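PDB 1QV9: F420-dependent methylenetetrahydromethanopterin dehydrogenase, which catalyses the reversible reduction of methenyl-tetrahydromethanopterin to methylene-tetrahydromethanopterin with reduced coenzyme F420, a step of methanogenesis from carbon dioxide. Local coordinates for residues A6-C11 and F67-G72; V42-E47 and P75-P80. One frame throughout, in Å; residues are numbered along the deposited sequence.

Interaction 1 of 2, residues A6-C11 and F67-G72; sequences AIFIKC and FIVYGG
Tyr-70 lays its ring against Ile-9 and Cys-11 of segment 6-11. Its CG lies opposite the backbone N (chi1 171°), which directs the ring along the strands toward their C-terminal ends. There CD2 abuts Ile-9 CG2 at 3.8 Å, and OH lies 3.4 Å from Cys-11 CB, while a water joins the hydroxyl to Cys-11 O. Replacing the tyrosine by a leucine would probably open a gap beside Ile-9 and Cys-11 and cost this water one of its partners. On the same face the branched Ile-9 sends CD1 back to Ile-68 CG2, 3.8 Å away, and helices 46-63 and 78-88 cover these side chains. The other face pairs small with large. Phe-67 swings its ring over Ala-6, whose CB makes a CH-pi contact 3.8 Å from the ring centroid; a side chain this short suits the place, because the ring lies over it. Val-69 lies alongside Phe-8, its CB 3.6 Å from CD2 of that ring, and helix 153-169 covers Phe-67 and Val-69. Between the faces, the backbones zip together: Ile-9 N donates to Val-69 O at 2.7 Å, and Gly-71 N to Ile-9 O at 2.9 Å with a nearly straight N-H...O angle of 170°. Parallel register, a 15° angle between strands and helices packed on both faces are characteristic of the central sheet of an alpha/beta domain.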
loop_
_atom_site.group_PDB
_atom_site.type_symbol
_atom_site.label_atom_id
_atom_site.label_comp_id
_atom_site.label_asym_id
_atom_site.label_seq_id
_atom_site.Cartn_x
_atom_site.Cartn_y
_atom_site.Cartn_z
ATOM N N ALA A 6 30.486 21.829 22.248
ATOM C CA ALA A 6 29.401 21.414 23.130
ATOM C C ALA A 6 29.577 19.948 23.527
ATOM O O ALA A 6 30.194 19.175 22.798
ATOM C CB ALA A 6 28.044 21.585 22.438
ATOM N N ILE A 7 29.038 19.592 24.680
ATOM C CA ILE A 7 29.074 18.196 25.125
ATOM C C ILE A 7 27.619 17.775 25.198
ATOM O O ILE A 7 26.775 18.538 25.663
ATOM C CB ILE A 7 29.694 18.038 26.531
ATOM C CG1 ILE A 7 31.163 18.480 26.523
ATOM C CG2 ILE A 7 29.596 16.545 27.005
ATOM C CD1 ILE A 7 31.812 18.478 27.904
ATOM N N PHE A 8 27.321 16.574 24.717
ATOM C CA PHE A 8 25.966 16.020 24.765
ATOM C C PHE A 8 26.001 14.847 25.726
ATOM O O PHE A 8 26.902 14.021 25.642
ATOM C CB PHE A 8 25.523 15.522 23.384
ATOM C CG PHE A 8 25.262 16.638 22.409
ATOM C CD1 PHE A 8 26.307 17.219 21.688
ATOM C CD2 PHE A 8 23.956 17.107 22.215
ATOM C CE1 PHE A 8 26.060 18.258 20.768
ATOM C CE2 PHE A 8 23.696 18.157 21.280
ATOM C CZ PHE A 8 24.762 18.723 20.560
ATOM N N ILE A 9 25.032 14.764 26.638
ATOM C CA ILE A 9 24.986 13.647 27.597
ATOM C C ILE A 9 23.723 12.863 27.287
ATOM O O ILE A 9 22.636 13.446 27.215
ATOM C CB ILE A 9 24.926 14.164 29.046
ATOM C CG1 ILE A 9 26.060 15.149 29.304
ATOM C CG2 ILE A 9 24.966 12.996 30.028
ATOM C CD1 ILE A 9 25.893 15.917 30.653
ATOM N N LYS A 10 23.847 11.538 27.124
ATOM C CA LYS A 10 22.704 10.705 26.757
ATOM C C LYS A 10 22.507 9.587 27.770
ATOM O O LYS A 10 23.368 8.701 27.906
ATOM C CB LYS A 10 22.905 10.072 25.348
ATOM C CG LYS A 10 23.117 11.090 24.233
ATOM C CD LYS A 10 23.172 10.456 22.844
ATOM C CE LYS A 10 23.456 11.544 21.792
ATOM N NZ LYS A 10 23.204 11.068 20.405
ATOM N N CYS A 11 21.385 9.640 28.493
ATOM C CA CYS A 11 21.028 8.620 29.481
ATOM C C CYS A 11 19.592 8.209 29.216
ATOM O O CYS A 11 18.677 9.062 29.246
ATOM C CB CYS A 11 21.170 9.167 30.900
ATOM S SG CYS A 11 22.849 9.667 31.348
ATOM N N PHE A 67 28.342 25.125 25.652
ATOM C CA PHE A 67 27.097 24.699 26.284
ATOM C C PHE A 67 27.100 23.175 26.386
ATOM O O PHE A 67 27.909 22.507 25.727
ATOM C CB PHE A 67 25.836 25.203 25.532
ATOM C CG PHE A 67 25.713 24.745 24.089
ATOM C CD1 PHE A 67 24.980 23.614 23.753
ATOM C CD2 PHE A 67 26.272 25.483 23.059
ATOM C CE1 PHE A 67 24.795 23.230 22.443
ATOM C CE2 PHE A 67 26.097 25.107 21.719
ATOM C CZ PHE A 67 25.348 23.966 21.399
ATOM N N ILE A 68 26.250 22.663 27.272
ATOM C CA ILE A 68 26.098 21.218 27.513
ATOM C C ILE A 68 24.628 20.864 27.339
ATOM O O ILE A 68 23.755 21.633 27.734
ATOM C CB ILE A 68 26.556 20.866 28.919
ATOM C CG1 ILE A 68 28.047 21.184 29.032
ATOM C CG2 ILE A 68 26.328 19.366 29.207
ATOM C CD1 ILE A 68 28.676 20.949 30.385
ATOM N N VAL A 69 24.353 19.714 26.722
ATOM C CA VAL A 69 22.989 19.275 26.495
ATOM C C VAL A 69 22.805 17.934 27.154
ATOM O O VAL A 69 23.657 17.060 27.044
ATOM C CB VAL A 69 22.673 19.128 24.964
ATOM C CG1 VAL A 69 21.212 18.734 24.773
ATOM C CG2 VAL A 69 23.009 20.416 24.223
ATOM N N TYR A 70 21.731 17.779 27.913
ATOM C CA TYR A 70 21.422 16.477 28.515
ATOM C C TYR A 70 20.122 16.041 27.851
ATOM O O TYR A 70 19.147 16.793 27.847
ATOM C CB TYR A 70 21.211 16.594 30.016
ATOM C CG TYR A 70 20.676 15.320 30.634
ATOM C CD1 TYR A 70 19.299 15.049 30.687
ATOM C CD2 TYR A 70 21.565 14.334 31.093
ATOM C CE1 TYR A 70 18.809 13.819 31.175
ATOM C CE2 TYR A 70 21.076 13.108 31.585
ATOM C CZ TYR A 70 19.718 12.862 31.622
ATOM O OH TYR A 70 19.247 11.670 32.172
ATOM N N GLY A 71 20.108 14.841 27.276
ATOM C CA GLY A 71 18.900 14.356 26.611
ATOM C C GLY A 71 18.528 12.952 27.093
ATOM O O GLY A 71 19.407 12.097 27.271
ATOM N N GLY A 72 17.238 12.723 27.305
ATOM C CA GLY A 72 16.775 11.417 27.718
ATOM C C GLY A 72 15.357 11.547 28.210
ATOM O O GLY A 72 14.853 12.681 28.354
HETATM O O HOH W 1 16.945 10.601 30.934
#

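Interaction 2 of 2, residues V42-E47 and P75-P80; sequences VKMDPE and PAAPGP
Met-44, a selenomethionine here, drops its terminal methyl onto the ring of Pro-80, CE meeting CG at 3.6 Å. A first torsion of 57° sets CG between the backbone N and the carbonyl carbon, and a turn about the CG-SE bond (chi3 -78°) brings CE toward the second segment, where Ala-77 CB adds a looser contact at 4.1 Å. A long unbranched chain, in methionine as in its selenium analogue, suits this place because it can bend to follow the rigid proline ring. The backbones come nearest where Gly-79 CA stands 3.8 Å from Pro-46 CA. Gly-79 CA also makes a CA-H...O contact of 3.4 Å to Met-44 O; having no side chain, the residue can come this close to the carbonyl, consistent with glycine at the tightest point. Toward the outside, Pro-46 and Pro-78 lie side by side and point the same way, CG against CB at 3.6 Å, each near the start of its helix and exposed to solvent. Proline suits the first turn of a helix, where its missing N-H costs no helical bond. Asp-45 turns away from the contact and caps helix 46-63 through OD2 to Cys-48 N. No direct hydrogen bond links the segments; instead one water donates to Met-44 O and accepts from Gly-79 N, both at 2.9 Å. The chemistry is therefore that of two helix starts that meet mainly through apolar contacts, with a single water bridging the backbones of the segments.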
loop_
_atom_site.group_PDB
_atom_site.type_symbol
_atom_site.label_atom_id
_atom_site.label_comp_id
_atom_site.label_asym_id
_atom_site.label_seq_id
_atom_site.Cartn_x
_atom_site.Cartn_y
_atom_site.Cartn_z
ATOM N N VAL A 42 21.250 3.021 27.981
ATOM C CA VAL A 42 19.846 3.104 28.388
ATOM C C VAL A 42 19.601 3.328 29.880
ATOM O O VAL A 42 18.478 3.663 30.290
ATOM C CB VAL A 42 19.114 1.803 28.018
ATOM C CG1 VAL A 42 19.251 1.484 26.511
ATOM C CG2 VAL A 42 19.727 0.693 28.810
ATOM N N LYS A 43 20.628 3.161 30.703
ATOM C CA LYS A 43 20.418 3.329 32.138
ATOM C C LYS A 43 20.317 4.794 32.495
ATOM O O LYS A 43 21.126 5.622 32.061
ATOM C CB LYS A 43 21.508 2.615 32.928
ATOM C CG LYS A 43 21.397 1.077 32.797
ATOM C CD LYS A 43 22.260 0.348 33.829
ATOM C CE LYS A 43 22.215 -1.182 33.645
ATOM N NZ LYS A 43 20.827 -1.721 33.540
HETATM N N MSE A 44 19.296 5.098 33.281
HETATM C CA MSE A 44 19.005 6.474 33.665
HETATM C C MSE A 44 18.592 6.617 35.128
HETATM O O MSE A 44 17.842 7.529 35.488
HETATM C CB MSE A 44 17.929 7.049 32.728
HETATM C CG MSE A 44 16.608 6.238 32.685
HETATM SE SE MSE A 44 15.233 7.118 31.652
HETATM C CE MSE A 44 14.662 8.455 32.991
ATOM N N ASP A 45 19.098 5.715 35.964
ATOM C CA ASP A 45 18.839 5.815 37.400
ATOM C C ASP A 45 19.793 6.890 37.946
ATOM O O ASP A 45 20.781 7.249 37.317
ATOM C CB ASP A 45 19.140 4.489 38.074
ATOM C CG ASP A 45 20.513 3.997 37.725
ATOM O OD1 ASP A 45 20.658 3.365 36.658
ATOM O OD2 ASP A 45 21.456 4.286 38.484
ATOM N N PRO A 46 19.545 7.383 39.173
ATOM C CA PRO A 46 20.431 8.415 39.713
ATOM C C PRO A 46 21.931 8.109 39.725
ATOM O O PRO A 46 22.750 8.980 39.450
ATOM C CB PRO A 46 19.871 8.651 41.116
ATOM C CG PRO A 46 18.414 8.311 40.962
ATOM C CD PRO A 46 18.470 7.056 40.118
ATOM N N GLU A 47 22.302 6.875 40.062
ATOM C CA GLU A 47 23.718 6.533 40.122
ATOM C C GLU A 47 24.374 6.655 38.753
ATOM O O GLU A 47 25.450 7.248 38.622
ATOM C CB GLU A 47 23.900 5.107 40.665
ATOM C CG GLU A 47 23.220 4.851 42.016
ATOM C CD GLU A 47 21.853 4.154 41.896
ATOM O OE1 GLU A 47 20.850 4.801 41.484
ATOM O OE2 GLU A 47 21.790 2.938 42.217
ATOM N N PRO A 75 12.457 14.354 32.307
ATOM C CA PRO A 75 13.265 15.260 33.119
ATOM C C PRO A 75 12.834 15.296 34.596
ATOM O O PRO A 75 13.588 15.740 35.439
ATOM C CB PRO A 75 13.029 16.612 32.449
ATOM C CG PRO A 75 12.868 16.224 30.999
ATOM C CD PRO A 75 12.070 14.975 31.021
ATOM N N ALA A 76 11.622 14.819 34.886
ATOM C CA ALA A 76 11.124 14.841 36.269
ATOM C C ALA A 76 11.470 13.602 37.092
ATOM O O ALA A 76 11.304 13.605 38.312
ATOM C CB ALA A 76 9.612 15.065 36.278
ATOM N N ALA A 77 11.970 12.553 36.435
ATOM C CA ALA A 77 12.353 11.311 37.110
ATOM C C ALA A 77 13.598 11.531 37.986
ATOM O O ALA A 77 14.346 12.503 37.801
ATOM C CB ALA A 77 12.606 10.187 36.063
ATOM N N PRO A 78 13.863 10.620 38.935
ATOM C CA PRO A 78 15.025 10.762 39.832
ATOM C C PRO A 78 16.388 10.946 39.166
ATOM O O PRO A 78 17.151 11.842 39.556
ATOM C CB PRO A 78 14.985 9.485 40.675
ATOM C CG PRO A 78 13.537 9.157 40.703
ATOM C CD PRO A 78 13.107 9.398 39.265
ATOM N N GLY A 79 16.709 10.094 38.183
ATOM C CA GLY A 79 17.992 10.242 37.499
ATOM C C GLY A 79 18.143 11.595 36.823
ATOM O O GLY A 79 19.077 12.365 37.115
ATOM N N PRO A 80 17.252 11.897 35.866
ATOM C CA PRO A 80 17.312 13.181 35.157
ATOM C C PRO A 80 17.295 14.373 36.113
ATOM O O PRO A 80 17.937 15.375 35.862
ATOM C CB PRO A 80 16.075 13.151 34.264
ATOM C CG PRO A 80 15.879 11.680 33.989
ATOM C CD PRO A 80 16.204 11.018 35.317
HETATM O O HOH W 2 15.367 7.858 36.975
#

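In the fold
The centres of the two contacts lie about 13 Å apart, and their segments alternate along the chain: 6-11, 42-47, 67-72, 75-80. Interaction 1 joins two neighbouring strands of the parallel sheet, about 11 Å from the centre of the chain; interaction 2, at about 17 Å, joins the starts of helices 46-63 and 78-88. Helix 46-63 leads into strand 67-71, which in turn leads to helix 78-88, so the strand connects the two helices paired in interaction 2. The contacts also touch directly, Tyr-70 OH lying 3.8 Å from Pro-80 CG. Both contacts thus belong to one alpha/beta domain, one buried in its sheet and one partly exposed at the helix starts beyond the C-terminal ends of the strands.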